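Local coordinates for putative peptidase M23 (Pseudomonas aeruginosa PAO1, PDB 2HSI), which binds a zinc ion and is probably a metalloendopeptidase of the M23 family, although its function has not been established, at residues L30-V35 / V39-L44; L61-R64 / W70-V73; P84-V89 / N95-F100; W262-N267 / V271-F276. All coordinates share one frame; numbering follows the deposited sequence.

Interaction 1 of 4, residues L30-V35 / V39-L44; sequences LLNKPV and VAVVDL
Asn32 reaches across to the edge of the 39-43 strand and makes a nearly straight side-chain-to-backbone bond: its OD1 accepts from Val41 N at 2.9 Å, with an N-H...O angle of 169° and the donor tilted from the carbonyl plane. The amide can do this because CG stands anti to the backbone N (chi1 -163°), which carries OD1 over Ala40 to the next residue. A water donates to the same oxygen and to Val41 O, so OD1 accepts two bonds, which should restrict rotation of the amide.

Among backbone groups, Lys33 and Val39 form a single antiparallel bridge. Val39 N gives to Lys33 O at 2.9 Å, arriving from above the carbonyl plane, 52° out of it; the return bond from Lys33 N to Val39 O is weak and its geometry doubtful.

Apolar packing flanks these bonds. Leu31 CB lies 3.9 Å from Val41 CG2, a methyl that also lies over a face of the peptide between Leu31 and Asn32. Pro34 CB meets Ala40 CB at the same separation, 3.9 Å.

Asn32 and Pro34 each centre an inverse gamma turn, and Asn32 is the first residue to leave the helix. The arrangement is a tight return from helix 26-31 into an outermost strand of the six-stranded antiparallel sheet in the N-terminal M23 domain.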
loop_
_atom_site.group_PDB
_atom_site.type_symbol
_atom_site.label_atom_id
_atom_site.label_comp_id
_atom_site.label_asym_id
_atom_site.label_seq_id
_atom_site.Cartn_x
_atom_site.Cartn_y
_atom_site.Cartn_z
ATOM N N LEU A 30 -6.789 3.632 -14.656
ATOM C CA LEU A 30 -5.492 3.738 -13.991
ATOM C C LEU A 30 -5.139 2.506 -13.144
ATOM O O LEU A 30 -4.032 1.975 -13.229
ATOM C CB LEU A 30 -5.459 4.992 -13.112
ATOM C CG LEU A 30 -4.124 5.371 -12.466
ATOM C CD1 LEU A 30 -3.284 6.218 -13.406
ATOM C CD2 LEU A 30 -4.387 6.111 -11.176
ATOM N N LEU A 31 -6.086 2.051 -12.335
ATOM C CA LEU A 31 -5.787 1.067 -11.302
ATOM C C LEU A 31 -6.031 -0.382 -11.682
ATOM O O LEU A 31 -5.465 -1.263 -11.056
ATOM C CB LEU A 31 -6.524 1.401 -9.995
ATOM C CG LEU A 31 -6.096 2.715 -9.324
ATOM C CD1 LEU A 31 -6.766 2.861 -7.971
ATOM C CD2 LEU A 31 -4.559 2.846 -9.202
ATOM N N ASN A 32 -6.868 -0.639 -12.687
ATOM C CA ASN A 32 -7.127 -2.024 -13.089
ATOM C C ASN A 32 -5.962 -2.621 -13.880
ATOM O O ASN A 32 -5.946 -2.586 -15.114
ATOM C CB ASN A 32 -8.442 -2.158 -13.867
ATOM C CG ASN A 32 -8.938 -3.588 -13.935
ATOM O OD1 ASN A 32 -8.932 -4.312 -12.936
ATOM N ND2 ASN A 32 -9.381 -4.003 -15.119
ATOM N N LYS A 33 -4.983 -3.141 -13.147
ATOM C CA LYS A 33 -3.840 -3.855 -13.723
ATOM C C LYS A 33 -3.769 -5.229 -13.054
ATOM O O LYS A 33 -2.903 -5.461 -12.184
ATOM C CB LYS A 33 -2.531 -3.085 -13.491
ATOM C CG LYS A 33 -2.534 -1.605 -13.881
ATOM C CD LYS A 33 -2.806 -1.377 -15.371
ATOM C CE LYS A 33 -2.656 0.103 -15.711
ATOM N NZ LYS A 33 -3.522 0.527 -16.840
ATOM N N PRO A 34 -4.706 -6.140 -13.410
ATOM C CA PRO A 34 -4.761 -7.392 -12.656
ATOM C C PRO A 34 -3.724 -8.427 -13.101
ATOM O O PRO A 34 -3.994 -9.266 -13.961
ATOM C CB PRO A 34 -6.204 -7.882 -12.871
ATOM C CG PRO A 34 -6.661 -7.230 -14.139
ATOM C CD PRO A 34 -5.732 -6.092 -14.471
ATOM N N VAL A 35 -2.541 -8.337 -12.496
ATOM C CA VAL A 35 -1.426 -9.262 -12.698
ATOM C C VAL A 35 -0.870 -9.587 -11.290
ATOM O O VAL A 35 -1.255 -8.923 -10.333
ATOM C CB VAL A 35 -0.319 -8.629 -13.620
ATOM C CG1 VAL A 35 -0.847 -8.357 -15.033
ATOM C CG2 VAL A 35 0.270 -7.367 -13.009
ATOM N N VAL A 39 -3.057 -4.882 -9.314
ATOM C CA VAL A 39 -4.316 -4.419 -8.717
ATOM C C VAL A 39 -5.523 -4.798 -9.598
ATOM O O VAL A 39 -5.498 -4.610 -10.813
ATOM C CB VAL A 39 -4.300 -2.869 -8.485
ATOM C CG1 VAL A 39 -5.640 -2.364 -7.915
ATOM C CG2 VAL A 39 -3.147 -2.441 -7.568
ATOM N N ALA A 40 -6.585 -5.319 -8.985
ATOM C CA ALA A 40 -7.821 -5.575 -9.731
ATOM C C ALA A 40 -8.931 -4.695 -9.197
ATOM O O ALA A 40 -9.157 -4.648 -7.986
ATOM C CB ALA A 40 -8.208 -7.043 -9.632
ATOM N N VAL A 41 -9.616 -3.997 -10.101
ATOM C CA VAL A 41 -10.802 -3.214 -9.753
ATOM C C VAL A 41 -12.027 -4.063 -10.065
ATOM O O VAL A 41 -12.238 -4.454 -11.211
ATOM C CB VAL A 41 -10.853 -1.862 -10.507
ATOM C CG1 VAL A 41 -12.129 -1.072 -10.137
ATOM C CG2 VAL A 41 -9.583 -1.035 -10.228
ATOM N N VAL A 42 -12.809 -4.379 -9.037
ATOM C CA VAL A 42 -13.906 -5.343 -9.177
ATOM C C VAL A 42 -15.255 -4.696 -8.872
ATOM O O VAL A 42 -15.454 -4.166 -7.788
ATOM C CB VAL A 42 -13.700 -6.596 -8.266
ATOM C CG1 VAL A 42 -14.749 -7.652 -8.542
ATOM C CG2 VAL A 42 -12.303 -7.209 -8.457
ATOM N N ASP A 43 -16.167 -4.748 -9.844
ATOM C CA ASP A 43 -17.570 -4.353 -9.665
ATOM C C ASP A 43 -18.182 -5.259 -8.605
ATOM O O ASP A 43 -18.172 -6.476 -8.729
ATOM C CB ASP A 43 -18.307 -4.492 -11.012
ATOM C CG ASP A 43 -19.760 -3.952 -10.990
ATOM O OD1 ASP A 43 -20.353 -3.749 -9.916
ATOM O OD2 ASP A 43 -20.321 -3.739 -12.084
ATOM N N LEU A 44 -18.709 -4.659 -7.544
ATOM C CA LEU A 44 -19.304 -5.447 -6.461
ATOM C C LEU A 44 -20.775 -5.812 -6.655
ATOM O O LEU A 44 -21.317 -6.610 -5.886
ATOM C CB LEU A 44 -19.105 -4.738 -5.109
ATOM C CG LEU A 44 -17.642 -4.574 -4.687
ATOM C CD1 LEU A 44 -17.558 -4.039 -3.269
ATOM C CD2 LEU A 44 -16.934 -5.921 -4.773
HETATM O O HOH W 1 -10.242 -6.542 -12.497
#

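Interaction 2 of 4, residues L61-R64 / W70-V73; sequences LVVR and WIAV
The beta hairpin of strands 58-64 and 70-75, in the antiparallel sheet of the N-terminal domain, is joined here by Val63 and Ile71 as a hydrogen-bonded pair: Ile71 N to Val63 O is 2.8 Å at 174°, and Val63 N to Ile71 O is 3.0 Å. Both donors lie nearly along the C=O axis. A further bond runs from Val73 N to Leu61 O, and a water links Leu61 N with Val73 O.

On the face bearing Val62, Arg64, Trp70 and Ala72, the indole crosses over to the neighbouring strand. Arg64 CG sits 3.5 Å from the centroid of the Trp70 six-membered ring and 1° off its normal, a CH-pi contact. From there the arginine runs extended from CG to NE over the indole, bringing NH2 within 3.6 Å of Trp70 NE1, with guanidinium and ring planes 36° apart. Val62 CG1 approaches Trp70 CE3 obliquely at 3.6 Å. On the other face Val63 CG2 meets Ile71 CG1 at 3.9 Å.

Trp70 NE1 donates to Gly48 O, while Arg64 NH1 bonds Glu47 O and Arg68 O. The indole is therefore gripped by its N-H and covered by an aliphatic chain whose charged end is itself tethered, which should limit the rotation of both groups.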
loop_
_atom_site.group_PDB
_atom_site.type_symbol
_atom_site.label_atom_id
_atom_site.label_comp_id
_atom_site.label_asym_id
_atom_site.label_seq_id
_atom_site.Cartn_x
_atom_site.Cartn_y
_atom_site.Cartn_z
ATOM N N LEU A 61 -10.299 -2.767 0.377
ATOM C CA LEU A 61 -10.750 -1.383 0.124
ATOM C C LEU A 61 -11.976 -1.323 -0.794
ATOM O O LEU A 61 -11.967 -1.847 -1.918
ATOM C CB LEU A 61 -9.607 -0.559 -0.484
ATOM C CG LEU A 61 -9.868 0.845 -1.059
ATOM C CD1 LEU A 61 -10.393 1.756 0.020
ATOM C CD2 LEU A 61 -8.602 1.427 -1.671
ATOM N N VAL A 62 -13.023 -0.679 -0.293
ATOM C CA VAL A 62 -14.289 -0.541 -1.012
ATOM C C VAL A 62 -14.633 0.945 -1.138
ATOM O O VAL A 62 -14.688 1.671 -0.140
ATOM C CB VAL A 62 -15.432 -1.325 -0.299
ATOM C CG1 VAL A 62 -16.780 -1.042 -0.945
ATOM C CG2 VAL A 62 -15.160 -2.836 -0.292
ATOM N N VAL A 63 -14.837 1.402 -2.369
ATOM C CA VAL A 63 -15.145 2.811 -2.641
ATOM C C VAL A 63 -16.241 2.896 -3.701
ATOM O O VAL A 63 -16.432 1.958 -4.471
ATOM C CB VAL A 63 -13.893 3.627 -3.120
ATOM C CG1 VAL A 63 -12.783 3.639 -2.069
ATOM C CG2 VAL A 63 -13.339 3.112 -4.455
ATOM N N ARG A 64 -16.973 4.007 -3.727
ATOM C CA ARG A 64 -17.844 4.299 -4.862
ATOM C C ARG A 64 -16.992 4.776 -6.041
ATOM O O ARG A 64 -16.080 5.578 -5.868
ATOM C CB ARG A 64 -18.895 5.348 -4.505
ATOM C CG ARG A 64 -20.058 4.827 -3.671
ATOM C CD ARG A 64 -21.173 5.871 -3.619
ATOM N NE ARG A 64 -22.232 5.534 -2.675
ATOM C CZ ARG A 64 -23.267 4.741 -2.949
ATOM N NH1 ARG A 64 -23.392 4.175 -4.148
ATOM N NH2 ARG A 64 -24.179 4.500 -2.017
ATOM N N TRP A 70 -20.429 0.682 -6.176
ATOM C CA TRP A 70 -19.399 0.194 -5.270
ATOM C C TRP A 70 -18.425 -0.741 -5.976
ATOM O O TRP A 70 -18.818 -1.706 -6.658
ATOM C CB TRP A 70 -20.018 -0.503 -4.063
ATOM C CG TRP A 70 -20.755 0.406 -3.127
ATOM C CD1 TRP A 70 -22.116 0.477 -2.948
ATOM C CD2 TRP A 70 -20.180 1.359 -2.210
ATOM N NE1 TRP A 70 -22.415 1.419 -1.983
ATOM C CE2 TRP A 70 -21.247 1.968 -1.513
ATOM C CE3 TRP A 70 -18.864 1.742 -1.901
ATOM C CZ2 TRP A 70 -21.039 2.960 -0.531
ATOM C CZ3 TRP A 70 -18.659 2.725 -0.926
ATOM C CH2 TRP A 70 -19.746 3.325 -0.261
ATOM N N ILE A 71 -17.144 -0.437 -5.819
ATOM C CA ILE A 71 -16.085 -1.255 -6.402
ATOM C C ILE A 71 -15.096 -1.643 -5.301
ATOM O O ILE A 71 -14.925 -0.907 -4.327
ATOM C CB ILE A 71 -15.350 -0.528 -7.576
ATOM C CG1 ILE A 71 -14.934 0.892 -7.169
ATOM C CG2 ILE A 71 -16.216 -0.497 -8.851
ATOM C CD1 ILE A 71 -13.927 1.559 -8.095
ATOM N N ALA A 72 -14.483 -2.818 -5.438
ATOM C CA ALA A 72 -13.324 -3.166 -4.608
ATOM C C ALA A 72 -12.037 -2.876 -5.380
ATOM O O ALA A 72 -11.962 -3.088 -6.597
ATOM C CB ALA A 72 -13.380 -4.632 -4.185
ATOM N N VAL A 73 -11.024 -2.383 -4.674
ATOM C CA VAL A 73 -9.711 -2.116 -5.258
ATOM C C VAL A 73 -8.782 -3.085 -4.542
ATOM O O VAL A 73 -8.452 -2.884 -3.368
ATOM C CB VAL A 73 -9.279 -0.629 -5.069
ATOM C CG1 VAL A 73 -7.874 -0.379 -5.602
ATOM C CG2 VAL A 73 -10.259 0.308 -5.771
HETATM O O HOH W 2 -7.773 -3.661 -0.817
#

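Interaction 3 of 4, residues P84-V89 / N95-F100; sequences PQKLEV and NHEERF
Val89 and Phe100, the residues most covered in this pairing, each meet a cross-strand neighbour through a ring face. Val89 CB lies 3.8 Å from the centroid of the His96 ring, 17° off its normal, and CG1 reaches 3.6 Å from NE2. His96 CG lies between the backbone N and the carbonyl carbon (chi1 47°), turning the imidazole over the valine. Its ND1 donates to Glu98 OE2 at 2.7 Å, on the anti lone pair of that oxygen, while NE2 bonds Glu46; the ring is thus held at both nitrogens.

The two strands form a regular antiparallel hairpin at the end of the six-stranded sheet, with Gln85-Phe100, Leu87-Glu98 and Val89-His96 as hydrogen-bonded pairs, all on one face.

At the far end Phe100 lies against Gln85, whose CB is 3.6 Å from the ring centroid in a CH-pi contact. Leu87 CB comes to the ring edge, and Gln85 OE1 bonds Tyr55 OH.

Across the strands on the other face, Lys86 and Arg99 run side by side, with Lys86 CE over the guanidinium, 3.8 Å from Arg99 NH2. A water bridges Lys86 NZ, at 2.9 Å, to Glu97 OE1, whose probable negative charge would partly offset the two nearby cations.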
loop_
_atom_site.group_PDB
_atom_site.type_symbol
_atom_site.label_atom_id
_atom_site.label_comp_id
_atom_site.label_asym_id
_atom_site.label_seq_id
_atom_site.Cartn_x
_atom_site.Cartn_y
_atom_site.Cartn_z
ATOM N N PRO A 84 -8.570 -17.506 -12.438
ATOM C CA PRO A 84 -9.764 -16.935 -11.814
ATOM C C PRO A 84 -9.561 -16.786 -10.313
ATOM O O PRO A 84 -8.881 -17.617 -9.694
ATOM C CB PRO A 84 -10.852 -17.985 -12.077
ATOM C CG PRO A 84 -10.284 -18.932 -13.083
ATOM C CD PRO A 84 -8.806 -18.878 -12.934
ATOM N N GLN A 85 -10.147 -15.728 -9.744
ATOM C CA GLN A 85 -10.074 -15.442 -8.300
ATOM C C GLN A 85 -11.468 -15.112 -7.795
ATOM O O GLN A 85 -12.331 -14.752 -8.587
ATOM C CB GLN A 85 -9.189 -14.230 -8.016
ATOM C CG GLN A 85 -7.897 -14.183 -8.780
ATOM C CD GLN A 85 -6.868 -15.094 -8.204
ATOM O OE1 GLN A 85 -6.762 -15.229 -6.981
ATOM N NE2 GLN A 85 -6.087 -15.733 -9.075
ATOM N N LYS A 86 -11.674 -15.226 -6.486
ATOM C CA LYS A 86 -12.977 -14.992 -5.863
ATOM C C LYS A 86 -12.853 -13.872 -4.827
ATOM O O LYS A 86 -11.882 -13.817 -4.084
ATOM C CB LYS A 86 -13.494 -16.266 -5.170
ATOM C CG LYS A 86 -13.753 -17.441 -6.106
ATOM C CD LYS A 86 -14.041 -18.728 -5.346
ATOM C CE LYS A 86 -14.149 -19.915 -6.302
ATOM N NZ LYS A 86 -14.445 -21.179 -5.570
ATOM N N LEU A 87 -13.839 -12.983 -4.805
ATOM C CA LEU A 87 -13.970 -11.969 -3.772
ATOM C C LEU A 87 -15.255 -12.260 -3.015
ATOM O O LEU A 87 -16.299 -12.455 -3.632
ATOM C CB LEU A 87 -14.021 -10.596 -4.440
ATOM C CG LEU A 87 -13.885 -9.295 -3.666
ATOM C CD1 LEU A 87 -12.497 -9.133 -3.031
ATOM C CD2 LEU A 87 -14.120 -8.184 -4.652
ATOM N N GLU A 88 -15.174 -12.343 -1.690
ATOM C CA GLU A 88 -16.358 -12.495 -0.859
ATOM C C GLU A 88 -16.943 -11.104 -0.563
ATOM O O GLU A 88 -16.248 -10.225 -0.054
ATOM C CB GLU A 88 -16.021 -13.211 0.450
ATOM C CG GLU A 88 -15.528 -14.636 0.285
ATOM C CD GLU A 88 -15.188 -15.289 1.607
ATOM O OE1 GLU A 88 -14.201 -14.859 2.246
ATOM O OE2 GLU A 88 -15.908 -16.227 2.013
ATOM N N VAL A 89 -18.211 -10.903 -0.904
ATOM C CA VAL A 89 -18.864 -9.616 -0.666
ATOM C C VAL A 89 -19.915 -9.821 0.410
ATOM O O VAL A 89 -20.695 -10.784 0.368
ATOM C CB VAL A 89 -19.513 -9.027 -1.959
ATOM C CG1 VAL A 89 -20.004 -7.597 -1.733
ATOM C CG2 VAL A 89 -18.530 -9.070 -3.118
ATOM N N ASN A 95 -25.051 -11.921 1.302
ATOM C CA ASN A 95 -23.675 -12.111 0.878
ATOM C C ASN A 95 -23.611 -12.761 -0.489
ATOM O O ASN A 95 -24.531 -13.485 -0.881
ATOM C CB ASN A 95 -22.906 -12.956 1.899
ATOM C CG ASN A 95 -22.836 -12.297 3.259
ATOM O OD1 ASN A 95 -23.151 -11.115 3.395
ATOM N ND2 ASN A 95 -22.425 -13.058 4.276
ATOM N N HIS A 96 -22.527 -12.493 -1.209
ATOM C CA HIS A 96 -22.325 -13.061 -2.542
ATOM C C HIS A 96 -20.851 -13.046 -2.892
ATOM O O HIS A 96 -20.083 -12.303 -2.299
ATOM C CB HIS A 96 -23.142 -12.312 -3.603
ATOM C CG HIS A 96 -23.030 -10.815 -3.527
ATOM N ND1 HIS A 96 -22.304 -10.083 -4.439
ATOM C CD2 HIS A 96 -23.590 -9.917 -2.683
ATOM C CE1 HIS A 96 -22.411 -8.798 -4.154
ATOM N NE2 HIS A 96 -23.182 -8.668 -3.092
ATOM N N GLU A 97 -20.459 -13.882 -3.846
ATOM C CA GLU A 97 -19.081 -13.917 -4.304
ATOM C C GLU A 97 -18.997 -13.318 -5.679
ATOM O O GLU A 97 -19.888 -13.515 -6.509
ATOM C CB GLU A 97 -18.565 -15.344 -4.379
ATOM C CG GLU A 97 -18.258 -15.971 -3.052
ATOM C CD GLU A 97 -17.500 -17.271 -3.206
ATOM O OE1 GLU A 97 -17.445 -17.811 -4.337
ATOM O OE2 GLU A 97 -16.962 -17.753 -2.191
ATOM N N GLU A 98 -17.922 -12.583 -5.924
ATOM C CA GLU A 98 -17.705 -11.997 -7.235
ATOM C C GLU A 98 -16.357 -12.432 -7.766
ATOM O O GLU A 98 -15.334 -12.245 -7.113
ATOM C CB GLU A 98 -17.804 -10.474 -7.176
ATOM C CG GLU A 98 -19.175 -9.935 -6.723
ATOM C CD GLU A 98 -20.367 -10.440 -7.545
ATOM O OE1 GLU A 98 -20.288 -10.555 -8.787
ATOM O OE2 GLU A 98 -21.408 -10.699 -6.933
ATOM N N ARG A 99 -16.367 -13.028 -8.949
ATOM C CA ARG A 99 -15.128 -13.495 -9.552
ATOM C C ARG A 99 -14.421 -12.430 -10.374
ATOM O O ARG A 99 -15.046 -11.534 -10.940
ATOM C CB ARG A 99 -15.359 -14.765 -10.387
ATOM C CG ARG A 99 -15.671 -15.950 -9.526
ATOM C CD ARG A 99 -15.527 -17.246 -10.270
ATOM N NE ARG A 99 -16.159 -18.334 -9.541
ATOM C CZ ARG A 99 -16.013 -19.620 -9.837
ATOM N NH1 ARG A 99 -15.258 -19.989 -10.860
ATOM N NH2 ARG A 99 -16.623 -20.541 -9.102
ATOM N N PHE A 100 -13.100 -12.537 -10.411
ATOM C CA PHE A 100 -12.296 -11.707 -11.273
ATOM C C PHE A 100 -11.120 -12.550 -11.770
ATOM O O PHE A 100 -10.963 -13.683 -11.353
ATOM C CB PHE A 100 -11.867 -10.408 -10.574
ATOM C CG PHE A 100 -10.960 -10.601 -9.378
ATOM C CD1 PHE A 100 -9.590 -10.442 -9.506
ATOM C CD2 PHE A 100 -11.485 -10.883 -8.116
ATOM C CE1 PHE A 100 -8.750 -10.590 -8.396
ATOM C CE2 PHE A 100 -10.657 -11.035 -7.005
ATOM C CZ PHE A 100 -9.281 -10.882 -7.150
HETATM O O HOH W 3 -17.185 -20.570 -4.909
#

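Interaction 4 of 4, residues W262-N267 / V271-F276; sequences WNVSLN and VDPAIF
Val264 packs against Val271, Pro273 and Phe276, and its side chain can be traced outward. CB divides into two methyls. CG1, anti to the backbone N (chi1 171°), goes to the aromatic side: it lies 3.7 Å from Phe276 CE2 and approaches that ring obliquely and off-centre, and it also meets Val271 CG2 at 4.0 Å. CG2, beside the backbone N, packs against Pro273 CB at 3.8 Å and also touches Pro273 CG. The two methyls thus divide the contact, CG2 to the proline and CG1 to the phenylalanine.

The residues two positions away along the strand extend this surface. Trp262 receives Pro273 CB over its six-membered ring, 3.8 Å from the centroid and 17° off the normal, a CH-pi contact; Val264 CG2 lies over the ring as well. Leu266 CD1 comes to the edge of the Phe276 ring, 3.6 Å from CZ and close to the ring plane.

A single direct bond joins the backbones, Val271 N to Val264 O, 2.9 Å at 175°, and a water also links Val264 N with Val271 O. After Val271, Asp272 is the N-cap of the short helix, its OD1 accepting from Ala274 N.

Trp262 follows the zinc ligand His261, and its side chain is about 8 Å from the bound zinc ion; NE1 bonds Ser224 and the rings of Trp262 and Phe226 stack. Asn263, next along, hydrogen-bonds His261 NE2. Side-chain contacts between the segments are apolar, consistent with burial of proline and aromatic surface holding the helix against the strand that carries the zinc ligand His261.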
loop_
_atom_site.group_PDB
_atom_site.type_symbol
_atom_site.label_atom_id
_atom_site.label_comp_id
_atom_site.label_asym_id
_atom_site.label_seq_id
_atom_site.Cartn_x
_atom_site.Cartn_y
_atom_site.Cartn_z
ATOM N N TRP A 262 9.883 2.674 -1.100
ATOM C CA TRP A 262 8.448 2.883 -0.886
ATOM C C TRP A 262 7.663 1.600 -1.165
ATOM O O TRP A 262 7.720 1.061 -2.280
ATOM C CB TRP A 262 7.965 4.026 -1.789
ATOM C CG TRP A 262 6.467 4.341 -1.771
ATOM C CD1 TRP A 262 5.602 4.209 -0.720
ATOM C CD2 TRP A 262 5.696 4.877 -2.854
ATOM N NE1 TRP A 262 4.346 4.629 -1.084
ATOM C CE2 TRP A 262 4.376 5.041 -2.389
ATOM C CE3 TRP A 262 5.996 5.231 -4.179
ATOM C CZ2 TRP A 262 3.347 5.539 -3.200
ATOM C CZ3 TRP A 262 4.973 5.723 -4.988
ATOM C CH2 TRP A 262 3.662 5.871 -4.491
ATOM N N ASN A 263 6.961 1.105 -0.143
ATOM C CA ASN A 263 6.005 -0.003 -0.296
ATOM C C ASN A 263 4.591 0.523 -0.332
ATOM O O ASN A 263 4.274 1.455 0.400
ATOM C CB ASN A 263 6.100 -0.985 0.878
ATOM C CG ASN A 263 7.371 -1.803 0.860
ATOM O OD1 ASN A 263 7.865 -2.175 -0.201
ATOM N ND2 ASN A 263 7.907 -2.092 2.038
ATOM N N VAL A 264 3.748 -0.081 -1.173
ATOM C CA VAL A 264 2.300 0.154 -1.136
ATOM C C VAL A 264 1.611 -1.181 -0.900
ATOM O O VAL A 264 1.896 -2.162 -1.585
ATOM C CB VAL A 264 1.752 0.810 -2.429
ATOM C CG1 VAL A 264 0.206 0.827 -2.428
ATOM C CG2 VAL A 264 2.275 2.228 -2.579
ATOM N N SER A 265 0.720 -1.211 0.084
ATOM C CA SER A 265 -0.017 -2.411 0.418
ATOM C C SER A 265 -1.520 -2.170 0.276
ATOM O O SER A 265 -2.018 -1.070 0.532
ATOM C CB SER A 265 0.342 -2.863 1.830
ATOM O OG SER A 265 -0.199 -4.137 2.168
ATOM N N LEU A 266 -2.221 -3.215 -0.147
ATOM C CA LEU A 266 -3.683 -3.258 -0.187
ATOM C C LEU A 266 -4.064 -4.649 0.265
ATOM O O LEU A 266 -3.488 -5.630 -0.214
ATOM C CB LEU A 266 -4.211 -3.051 -1.611
ATOM C CG LEU A 266 -4.319 -1.648 -2.215
ATOM C CD1 LEU A 266 -4.444 -1.765 -3.730
ATOM C CD2 LEU A 266 -5.516 -0.901 -1.642
ATOM N N ASN A 267 -5.028 -4.735 1.178
ATOM C CA ASN A 267 -5.480 -6.008 1.767
ATOM C C ASN A 267 -4.347 -6.972 2.129
ATOM O O ASN A 267 -4.402 -8.157 1.798
ATOM C CB ASN A 267 -6.569 -6.715 0.917
ATOM C CG ASN A 267 -6.198 -6.854 -0.558
ATOM O OD1 ASN A 267 -6.523 -5.989 -1.368
ATOM N ND2 ASN A 267 -5.484 -7.924 -0.904
ATOM N N VAL A 271 1.996 -4.383 -3.448
ATOM C CA VAL A 271 1.746 -4.206 -4.863
ATOM C C VAL A 271 2.658 -3.127 -5.430
ATOM O O VAL A 271 3.325 -2.407 -4.678
ATOM C CB VAL A 271 0.244 -3.912 -5.166
ATOM C CG1 VAL A 271 -0.635 -5.081 -4.713
ATOM C CG2 VAL A 271 -0.208 -2.580 -4.541
ATOM N N ASP A 272 2.706 -3.056 -6.756
ATOM C CA ASP A 272 3.585 -2.152 -7.486
ATOM C C ASP A 272 3.151 -0.697 -7.324
ATOM O O ASP A 272 2.111 -0.289 -7.860
ATOM C CB ASP A 272 3.590 -2.550 -8.968
ATOM C CG ASP A 272 4.604 -1.779 -9.798
ATOM O OD1 ASP A 272 5.342 -0.919 -9.269
ATOM O OD2 ASP A 272 4.667 -2.055 -11.013
ATOM N N PRO A 273 3.958 0.103 -6.602
ATOM C CA PRO A 273 3.612 1.504 -6.391
ATOM C C PRO A 273 3.535 2.318 -7.684
ATOM O O PRO A 273 2.851 3.336 -7.704
ATOM C CB PRO A 273 4.754 2.008 -5.499
ATOM C CG PRO A 273 5.239 0.774 -4.812
ATOM C CD PRO A 273 5.219 -0.231 -5.918
ATOM N N ALA A 274 4.202 1.852 -8.748
ATOM C CA ALA A 274 4.177 2.522 -10.058
ATOM C C ALA A 274 2.766 2.598 -10.672
ATOM O O ALA A 274 2.461 3.541 -11.385
ATOM C CB ALA A 274 5.156 1.870 -11.034
ATOM N N ILE A 275 1.920 1.612 -10.369
ATOM C CA ILE A 275 0.511 1.598 -10.807
ATOM C C ILE A 275 -0.218 2.872 -10.348
ATOM O O ILE A 275 -0.913 3.532 -11.130
ATOM C CB ILE A 275 -0.211 0.320 -10.284
ATOM C CG1 ILE A 275 0.394 -0.938 -10.921
ATOM C CG2 ILE A 275 -1.752 0.375 -10.509
ATOM C CD1 ILE A 275 -0.066 -2.228 -10.291
ATOM N N PHE A 276 0.007 3.239 -9.088
ATOM C CA PHE A 276 -0.674 4.357 -8.444
ATOM C C PHE A 276 -0.186 5.738 -8.880
ATOM O O PHE A 276 -0.900 6.725 -8.723
ATOM C CB PHE A 276 -0.562 4.210 -6.921
ATOM C CG PHE A 276 -1.189 2.954 -6.400
ATOM C CD1 PHE A 276 -2.527 2.942 -6.021
ATOM C CD2 PHE A 276 -0.453 1.775 -6.320
ATOM C CE1 PHE A 276 -3.121 1.781 -5.556
ATOM C CE2 PHE A 276 -1.043 0.613 -5.868
ATOM C CZ PHE A 276 -2.379 0.617 -5.480
HETATM O O HOH W 4 4.843 -2.359 -2.489
#

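From the N terminus, interaction 1 closes first, returning the chain from helix 26-31 into strand 39-43. Interactions 2 and 3 then close two successive beta hairpins, and interaction 4 closes the turn from strand 260-266 to the C-terminal helix. All four are in series; none nests within or crosses another. Interactions 1, 2 and 3 share the N-terminal sheet: strands 39-43 and 70-75 are neighbours, Val42 O lying 2.9 Å from Ala72 N, while Leu44 meets Leu87 and Val42 meets Phe100. Interaction 4 belongs to the zinc-binding part, yet Phe276 packs on Leu31 and Val39, and Leu266 on Leu61, tying the two parts together.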